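Uncharacterized protein Tm1382 (Thermotoga maritima, PDB 3E57) is of unknown function but carries a Nudix domain and is probably a hydrolase of diphosphate-containing compounds, its substrate not established. Local coordinates at residues V39-F44 with A118-L123; I70-I75 with K197-V202. All coordinates share one frame; numbering follows the deposited sequence.

Interaction 1. Residues V39-F44 with A118-L123; sequences VNFEDF and AFLKGL
F44 turns the edge of its ring toward the face of F119 in an offset edge-to-face pair, the centroids 5.5 Å apart and the planes at 77°. The leading atom is F44 CE2, which lies 3.8 Å from both CE1 and CZ of F119. Each phenylalanine has CG anti to its own backbone N (chi1 -180° for F44, 179° for F119), stretching both rings out from their helices to meet. One turn of chain earlier, F41 reaches across in the same extended way; its CZ comes within 3.9 Å of CD2 of L120, while its CE1 is 4.2 Å from F119 CE2. F41 itself opens the helix, directly after N40 at the N-cap, whose OD1 accepts from D43 N at 2.9 Å in the carbonyl plane. Across the contact the touching is wholly apolar; a salt bridge from E42 to R116 adds a charged link between the same two helices. Helix 41-51 thus packs on helix 115-130, by sequence probably the Nudix-box helix. Beside them F44 and F119 both rest on A158 of strand 155-163, F41 stacks on F140 of strand 131-145 and meets F160 nearly perpendicularly, and F119 also reaches V69 of strand 66-77.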
ATOM      1  N   VAL B  39      -0.885 -10.586  -6.954  1.00 27.53           N
ATOM      2  CA  VAL B  39      -1.238 -11.993  -6.748  1.00 28.59           C
ATOM      3  C   VAL B  39      -1.501 -12.650  -8.095  1.00 28.85           C
ATOM      4  O   VAL B  39      -1.732 -11.975  -9.088  1.00 28.78           O
ATOM      5  CB  VAL B  39      -2.457 -12.202  -5.789  1.00 29.38           C
ATOM      6  CG1 VAL B  39      -2.299 -11.400  -4.478  1.00 28.63           C
ATOM      7  CG2 VAL B  39      -3.750 -11.892  -6.479  1.00 29.84           C
ATOM      8  N   ASN B  40      -1.439 -13.972  -8.118  1.00 30.22           N
ATOM      9  CA  ASN B  40      -1.695 -14.734  -9.339  1.00 30.45           C
ATOM     10  C   ASN B  40      -3.197 -14.796  -9.606  1.00 30.14           C
ATOM     11  O   ASN B  40      -3.984 -15.056  -8.705  1.00 29.29           O
ATOM     12  CB  ASN B  40      -1.074 -16.131  -9.212  1.00 30.95           C
ATOM     13  CG  ASN B  40      -1.475 -17.057 -10.336  1.00 32.09           C
ATOM     14  OD1 ASN B  40      -2.581 -17.614 -10.341  1.00 34.74           O
ATOM     15  ND2 ASN B  40      -0.577 -17.234 -11.293  1.00 34.76           N
ATOM     16  N   PHE B  41      -3.586 -14.530 -10.849  1.00 30.79           N
ATOM     17  CA  PHE B  41      -4.995 -14.437 -11.199  1.00 31.34           C
ATOM     18  C   PHE B  41      -5.741 -15.738 -10.948  1.00 31.75           C
ATOM     19  O   PHE B  41      -6.845 -15.731 -10.391  1.00 31.44           O
ATOM     20  CB  PHE B  41      -5.168 -14.007 -12.658  1.00 31.53           C
ATOM     21  CG  PHE B  41      -6.576 -13.587 -13.012  1.00 31.38           C
ATOM     22  CD1 PHE B  41      -7.418 -13.003 -12.061  1.00 32.13           C
ATOM     23  CD2 PHE B  41      -7.048 -13.750 -14.303  1.00 32.32           C
ATOM     24  CE1 PHE B  41      -8.683 -12.611 -12.385  1.00 32.09           C
ATOM     25  CE2 PHE B  41      -8.327 -13.343 -14.634  1.00 33.17           C
ATOM     26  CZ  PHE B  41      -9.148 -12.777 -13.667  1.00 32.14           C
ATOM     27  N   GLU B  42      -5.134 -16.854 -11.343  1.00 32.47           N
ATOM     28  CA  GLU B  42      -5.760 -18.160 -11.132  1.00 32.67           C
ATOM     29  C   GLU B  42      -5.992 -18.430  -9.637  1.00 32.55           C
ATOM     30  O   GLU B  42      -7.059 -18.904  -9.252  1.00 32.85           O
ATOM     31  CB  GLU B  42      -4.918 -19.269 -11.770  1.00 33.08           C
ATOM     32  CG  GLU B  42      -5.592 -20.626 -11.788  1.00 34.64           C
ATOM     33  CD  GLU B  42      -7.005 -20.557 -12.323  1.00 38.70           C
ATOM     34  OE1 GLU B  42      -7.194 -20.023 -13.441  1.00 41.59           O
ATOM     35  OE2 GLU B  42      -7.923 -21.024 -11.620  1.00 42.17           O
ATOM     36  N   ASP B  43      -5.005 -18.104  -8.802  1.00 32.69           N
ATOM     37  CA  ASP B  43      -5.134 -18.243  -7.343  1.00 32.43           C
ATOM     38  C   ASP B  43      -6.307 -17.418  -6.818  1.00 32.02           C
ATOM     39  O   ASP B  43      -7.093 -17.890  -5.984  1.00 31.99           O
ATOM     40  CB  ASP B  43      -3.847 -17.808  -6.621  1.00 33.05           C
ATOM     41  CG  ASP B  43      -2.669 -18.746  -6.866  1.00 34.83           C
ATOM     42  OD1 ASP B  43      -2.873 -19.888  -7.340  1.00 36.56           O
ATOM     43  OD2 ASP B  43      -1.519 -18.331  -6.570  1.00 37.99           O
ATOM     44  N   PHE B  44      -6.442 -16.192  -7.322  1.00 30.82           N
ATOM     45  CA  PHE B  44      -7.559 -15.332  -6.927  1.00 30.76           C
ATOM     46  C   PHE B  44      -8.925 -15.902  -7.328  1.00 30.40           C
ATOM     47  O   PHE B  44      -9.850 -15.916  -6.525  1.00 30.25           O
ATOM     48  CB  PHE B  44      -7.395 -13.930  -7.519  1.00 30.05           C
ATOM     49  CG  PHE B  44      -8.499 -12.999  -7.149  1.00 29.76           C
ATOM     50  CD1 PHE B  44      -8.725 -12.683  -5.819  1.00 28.65           C
ATOM     51  CD2 PHE B  44      -9.321 -12.457  -8.118  1.00 29.33           C
ATOM     52  CE1 PHE B  44      -9.752 -11.840  -5.463  1.00 29.06           C
ATOM     53  CE2 PHE B  44     -10.364 -11.609  -7.759  1.00 28.70           C
ATOM     54  CZ  PHE B  44     -10.566 -11.301  -6.429  1.00 28.96           C
ATOM     55  N   ALA B 118     -19.426 -15.326 -12.275  1.00 34.57           N
ATOM     56  CA  ALA B 118     -20.091 -14.046 -12.013  1.00 34.43           C
ATOM     57  C   ALA B 118     -19.071 -12.916 -12.036  1.00 34.19           C
ATOM     58  O   ALA B 118     -19.343 -11.846 -12.576  1.00 33.97           O
ATOM     59  CB  ALA B 118     -20.821 -14.064 -10.667  1.00 34.05           C
ATOM     60  N   PHE B 119     -17.900 -13.174 -11.454  1.00 34.31           N
ATOM     61  CA  PHE B 119     -16.810 -12.194 -11.424  1.00 34.60           C
ATOM     62  C   PHE B 119     -16.407 -11.802 -12.837  1.00 34.80           C
ATOM     63  O   PHE B 119     -16.391 -10.620 -13.180  1.00 34.62           O
ATOM     64  CB  PHE B 119     -15.593 -12.737 -10.673  1.00 34.37           C
ATOM     65  CG  PHE B 119     -14.431 -11.767 -10.625  1.00 33.89           C
ATOM     66  CD1 PHE B 119     -14.300 -10.870  -9.575  1.00 33.99           C
ATOM     67  CD2 PHE B 119     -13.489 -11.744 -11.646  1.00 33.43           C
ATOM     68  CE1 PHE B 119     -13.242  -9.969  -9.538  1.00 33.87           C
ATOM     69  CE2 PHE B 119     -12.432 -10.843 -11.624  1.00 34.51           C
ATOM     70  CZ  PHE B 119     -12.304  -9.957 -10.557  1.00 33.79           C
ATOM     71  N   LEU B 120     -16.112 -12.803 -13.662  1.00 35.32           N
ATOM     72  CA  LEU B 120     -15.612 -12.551 -15.005  1.00 35.94           C
ATOM     73  C   LEU B 120     -16.620 -11.794 -15.877  1.00 36.40           C
ATOM     74  O   LEU B 120     -16.248 -10.845 -16.565  1.00 36.09           O
ATOM     75  CB  LEU B 120     -15.154 -13.859 -15.662  1.00 36.06           C
ATOM     76  CG  LEU B 120     -13.914 -14.481 -14.997  1.00 36.04           C
ATOM     77  CD1 LEU B 120     -13.576 -15.835 -15.601  1.00 35.26           C
ATOM     78  CD2 LEU B 120     -12.718 -13.549 -15.084  1.00 35.61           C
ATOM     79  N   LYS B 121     -17.891 -12.179 -15.826  1.00 37.15           N
ATOM     80  CA  LYS B 121     -18.925 -11.456 -16.585  1.00 37.57           C
ATOM     81  C   LYS B 121     -19.224 -10.088 -15.969  1.00 37.78           C
ATOM     82  O   LYS B 121     -19.361  -9.098 -16.693  1.00 37.70           O
ATOM     83  CB  LYS B 121     -20.201 -12.290 -16.741  1.00 37.95           C
ATOM     84  CG  LYS B 121     -20.120 -13.250 -17.921  1.00 38.52           C
ATOM     85  CD  LYS B 121     -21.454 -13.897 -18.237  1.00 38.54           C
ATOM     86  CE  LYS B 121     -21.290 -15.125 -19.141  1.00 39.67           C
ATOM     87  NZ  LYS B 121     -20.315 -16.126 -18.599  1.00 39.58           N
ATOM     88  N   GLY B 122     -19.298 -10.033 -14.641  1.00 37.91           N
ATOM     89  CA  GLY B 122     -19.497  -8.770 -13.925  1.00 38.47           C
ATOM     90  C   GLY B 122     -18.391  -7.756 -14.177  1.00 38.82           C
ATOM     91  O   GLY B 122     -18.656  -6.563 -14.308  1.00 38.54           O
ATOM     92  N   LEU B 123     -17.155  -8.244 -14.249  1.00 39.44           N
ATOM     93  CA  LEU B 123     -15.999  -7.432 -14.654  1.00 39.81           C
ATOM     94  C   LEU B 123     -16.243  -6.753 -16.008  1.00 40.36           C
ATOM     95  O   LEU B 123     -16.084  -5.538 -16.135  1.00 40.41           O
ATOM     96  CB  LEU B 123     -14.749  -8.321 -14.708  1.00 39.89           C
ATOM     97  CG  LEU B 123     -13.432  -7.818 -15.313  1.00 39.92           C
ATOM     98  CD1 LEU B 123     -12.859  -6.706 -14.493  1.00 38.90           C
ATOM     99  CD2 LEU B 123     -12.430  -8.980 -15.446  1.00 39.78           C
TER

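Interaction 2. Residues I70-I75 with K197-V202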
ATOM      1  N   ILE B  70     -14.689  -6.003  -5.727  1.00 31.59           N
ATOM      2  CA  ILE B  70     -14.866  -4.934  -6.697  1.00 31.16           C
ATOM      3  C   ILE B  70     -13.838  -5.083  -7.824  1.00 30.72           C
ATOM      4  O   ILE B  70     -12.658  -4.765  -7.628  1.00 30.73           O
ATOM      5  CB  ILE B  70     -14.677  -3.539  -6.028  1.00 31.50           C
ATOM      6  CG1 ILE B  70     -15.566  -3.392  -4.787  1.00 32.19           C
ATOM      7  CG2 ILE B  70     -14.979  -2.417  -7.019  1.00 31.40           C
ATOM      8  CD1 ILE B  70     -17.053  -3.474  -5.076  1.00 32.53           C
ATOM      9  N   PRO B  71     -14.265  -5.580  -8.999  1.00 30.04           N
ATOM     10  CA  PRO B  71     -13.389  -5.456 -10.154  1.00 29.36           C
ATOM     11  C   PRO B  71     -13.122  -3.976 -10.421  1.00 28.70           C
ATOM     12  O   PRO B  71     -14.040  -3.169 -10.321  1.00 28.37           O
ATOM     13  CB  PRO B  71     -14.201  -6.102 -11.285  1.00 29.74           C
ATOM     14  CG  PRO B  71     -15.623  -6.077 -10.808  1.00 30.39           C
ATOM     15  CD  PRO B  71     -15.515  -6.291  -9.343  1.00 30.14           C
ATOM     16  N   TYR B  72     -11.873  -3.628 -10.711  1.00 27.77           N
ATOM     17  CA  TYR B  72     -11.431  -2.235 -10.809  1.00 27.14           C
ATOM     18  C   TYR B  72     -10.454  -2.133 -11.979  1.00 27.12           C
ATOM     19  O   TYR B  72      -9.330  -2.645 -11.912  1.00 26.45           O
ATOM     20  CB  TYR B  72     -10.759  -1.817  -9.506  1.00 27.56           C
ATOM     21  CG  TYR B  72     -10.575  -0.323  -9.341  1.00 27.02           C
ATOM     22  CD1 TYR B  72     -11.673   0.512  -9.124  1.00 27.74           C
ATOM     23  CD2 TYR B  72      -9.319   0.256  -9.372  1.00 27.51           C
ATOM     24  CE1 TYR B  72     -11.518   1.875  -8.967  1.00 27.62           C
ATOM     25  CE2 TYR B  72      -9.165   1.637  -9.204  1.00 28.06           C
ATOM     26  CZ  TYR B  72     -10.274   2.433  -9.003  1.00 27.65           C
ATOM     27  OH  TYR B  72     -10.112   3.808  -8.835  1.00 28.87           O
ATOM     28  N   VAL B  73     -10.891  -1.498 -13.059  1.00 26.09           N
ATOM     29  CA  VAL B  73     -10.173  -1.553 -14.314  1.00 26.24           C
ATOM     30  C   VAL B  73      -9.645  -0.184 -14.701  1.00 26.44           C
ATOM     31  O   VAL B  73     -10.404   0.781 -14.802  1.00 25.89           O
ATOM     32  CB  VAL B  73     -11.076  -2.085 -15.446  1.00 26.75           C
ATOM     33  CG1 VAL B  73     -10.266  -2.247 -16.732  1.00 26.25           C
ATOM     34  CG2 VAL B  73     -11.724  -3.412 -15.033  1.00 26.33           C
ATOM     35  N   VAL B  74      -8.337  -0.120 -14.912  1.00 26.39           N
ATOM     36  CA  VAL B  74      -7.685   1.044 -15.456  1.00 26.73           C
ATOM     37  C   VAL B  74      -7.563   0.806 -16.958  1.00 27.15           C
ATOM     38  O   VAL B  74      -7.118  -0.267 -17.387  1.00 26.79           O
ATOM     39  CB  VAL B  74      -6.288   1.214 -14.846  1.00 27.00           C
ATOM     40  CG1 VAL B  74      -5.541   2.359 -15.540  1.00 27.81           C
ATOM     41  CG2 VAL B  74      -6.396   1.454 -13.335  1.00 26.14           C
ATOM     42  N   ILE B  75      -7.973   1.790 -17.745  1.00 27.17           N
ATOM     43  CA  ILE B  75      -8.023   1.652 -19.194  1.00 28.53           C
ATOM     44  C   ILE B  75      -6.886   2.441 -19.813  1.00 28.75           C
ATOM     45  O   ILE B  75      -6.697   3.604 -19.475  1.00 26.78           O
ATOM     46  CB  ILE B  75      -9.387   2.149 -19.739  1.00 28.07           C
ATOM     47  CG1 ILE B  75     -10.485   1.171 -19.331  1.00 29.22           C
ATOM     48  CG2 ILE B  75      -9.355   2.302 -21.267  1.00 28.23           C
ATOM     49  CD1 ILE B  75     -11.862   1.689 -19.569  1.00 29.30           C
ATOM     50  N   LYS B 197      -5.271   6.790  -6.347  1.00 21.35           N
ATOM     51  CA  LYS B 197      -3.897   7.114  -6.023  1.00 21.42           C
ATOM     52  C   LYS B 197      -3.034   5.842  -5.975  1.00 21.31           C
ATOM     53  O   LYS B 197      -1.889   5.814  -6.460  1.00 21.24           O
ATOM     54  CB  LYS B 197      -3.849   7.822  -4.673  1.00 22.43           C
ATOM     55  CG  LYS B 197      -2.571   8.541  -4.383  1.00 23.15           C
ATOM     56  CD  LYS B 197      -2.690   9.291  -3.072  1.00 24.71           C
ATOM     57  CE  LYS B 197      -1.479  10.182  -2.877  1.00 27.74           C
ATOM     58  NZ  LYS B 197      -1.544  11.433  -3.725  1.00 31.26           N
ATOM     59  N   ILE B 198      -3.580   4.794  -5.382  1.00 20.68           N
ATOM     60  CA  ILE B 198      -2.825   3.545  -5.241  1.00 21.15           C
ATOM     61  C   ILE B 198      -2.565   2.965  -6.615  1.00 20.90           C
ATOM     62  O   ILE B 198      -1.444   2.556  -6.922  1.00 22.36           O
ATOM     63  CB  ILE B 198      -3.581   2.515  -4.388  1.00 21.29           C
ATOM     64  CG1 ILE B 198      -3.657   2.968  -2.919  1.00 21.32           C
ATOM     65  CG2 ILE B 198      -2.873   1.154  -4.465  1.00 21.51           C
ATOM     66  CD1 ILE B 198      -4.698   2.231  -2.103  1.00 21.60           C
ATOM     67  N   SER B 199      -3.608   2.940  -7.433  1.00 21.09           N
ATOM     68  CA  SER B 199      -3.548   2.371  -8.770  1.00 21.67           C
ATOM     69  C   SER B 199      -2.559   3.131  -9.652  1.00 20.99           C
ATOM     70  O   SER B 199      -1.819   2.513 -10.396  1.00 21.28           O
ATOM     71  CB  SER B 199      -4.933   2.345  -9.405  1.00 22.38           C
ATOM     72  OG  SER B 199      -5.802   1.442  -8.718  1.00 24.28           O
ATOM     73  N   ALA B 200      -2.548   4.463  -9.569  1.00 21.17           N
ATOM     74  CA  ALA B 200      -1.554   5.274 -10.279  1.00 20.94           C
ATOM     75  C   ALA B 200      -0.121   4.861  -9.903  1.00 20.93           C
ATOM     76  O   ALA B 200       0.733   4.697 -10.763  1.00 21.41           O
ATOM     77  CB  ALA B 200      -1.766   6.755 -10.015  1.00 21.25           C
ATOM     78  N   ALA B 201       0.144   4.680  -8.622  1.00 21.43           N
ATOM     79  CA  ALA B 201       1.457   4.261  -8.184  1.00 21.88           C
ATOM     80  C   ALA B 201       1.830   2.892  -8.782  1.00 22.30           C
ATOM     81  O   ALA B 201       2.954   2.704  -9.250  1.00 22.86           O
ATOM     82  CB  ALA B 201       1.537   4.253  -6.643  1.00 22.04           C
ATOM     83  N   VAL B 202       0.875   1.962  -8.810  1.00 23.27           N
ATOM     84  CA  VAL B 202       1.107   0.610  -9.341  1.00 23.95           C
ATOM     85  C   VAL B 202       1.428   0.678 -10.824  1.00 24.54           C
ATOM     86  O   VAL B 202       2.414   0.091 -11.295  1.00 23.78           O
ATOM     87  CB  VAL B 202      -0.120  -0.312  -9.088  1.00 23.88           C
ATOM     88  CG1 VAL B 202       0.016  -1.643  -9.850  1.00 24.47           C
ATOM     89  CG2 VAL B 202      -0.293  -0.552  -7.582  1.00 24.58           C
TER
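Two first torsions bring Y72 and S199 together. In Y72, CG is anti to the backbone N (chi1 -165°), which carries the phenol from strand 66-77 toward helix 194-206; in S199, OG is anti to the carbonyl carbon (chi1 -67°), on the backbone-N side, where it can meet the tyrosine ring and still bond back into its own helix. The hydroxyl oxygen arrives at the rim of the tyrosine ring, near its plane, 3.4 Å from CE2 of Y72 and 3.8 Å from CD2 of the same ring. This is an edge contact between an oxygen and aromatic C-H groups, and no hydrogen bond joins the two segments. The serine hydroxyl is satisfied by a hydrogen bond to the backbone O of W195 one turn back. The phenol OH of Y72 is held by S196 OG, with a weak second bond to L101 O, and W195 meets the tyrosine ring edge-to-face, so the phenol is held to the start of the helix by both polar and aromatic contacts. Two residues further along the strand, on the same face of the sheet, V74 adds a looser apolar touch: its CG2 is 4.3 Å from CB of S199. All three residues are buried. This is strand-to-helix packing of the Nudix alpha/beta/alpha sandwich: helix 194-206 lies on the face bearing Y72 and V74, P71 and V73 meet helix 115-130 on the other, and L159 of the parallel strand 155-163 packs against Y72, V74 and S199.

How the interactions relate
From the N terminus the chain first lays down 39-44, then strand segment 70-75, then helix segment 118-123, where interaction 1 closes a loop with 73 residues between its segments. Interaction 2 closes only at 197-202, after 121 intervening residues. Because the four segments alternate, the two loops cross and neither nests inside the other. Interaction 1 ties helix 41-51 to helix 115-130; interaction 2 fastens the C-terminal helix 194-206 to strand 66-77. Their centres are about 15 Å apart, yet they touch directly: L123 CD1 lies 3.5 Å from both V73 CG2 and P71 CB. Strand 66-77 is thus sandwiched between helices 115-130 and 194-206, as in the Nudix alpha/beta/alpha fold.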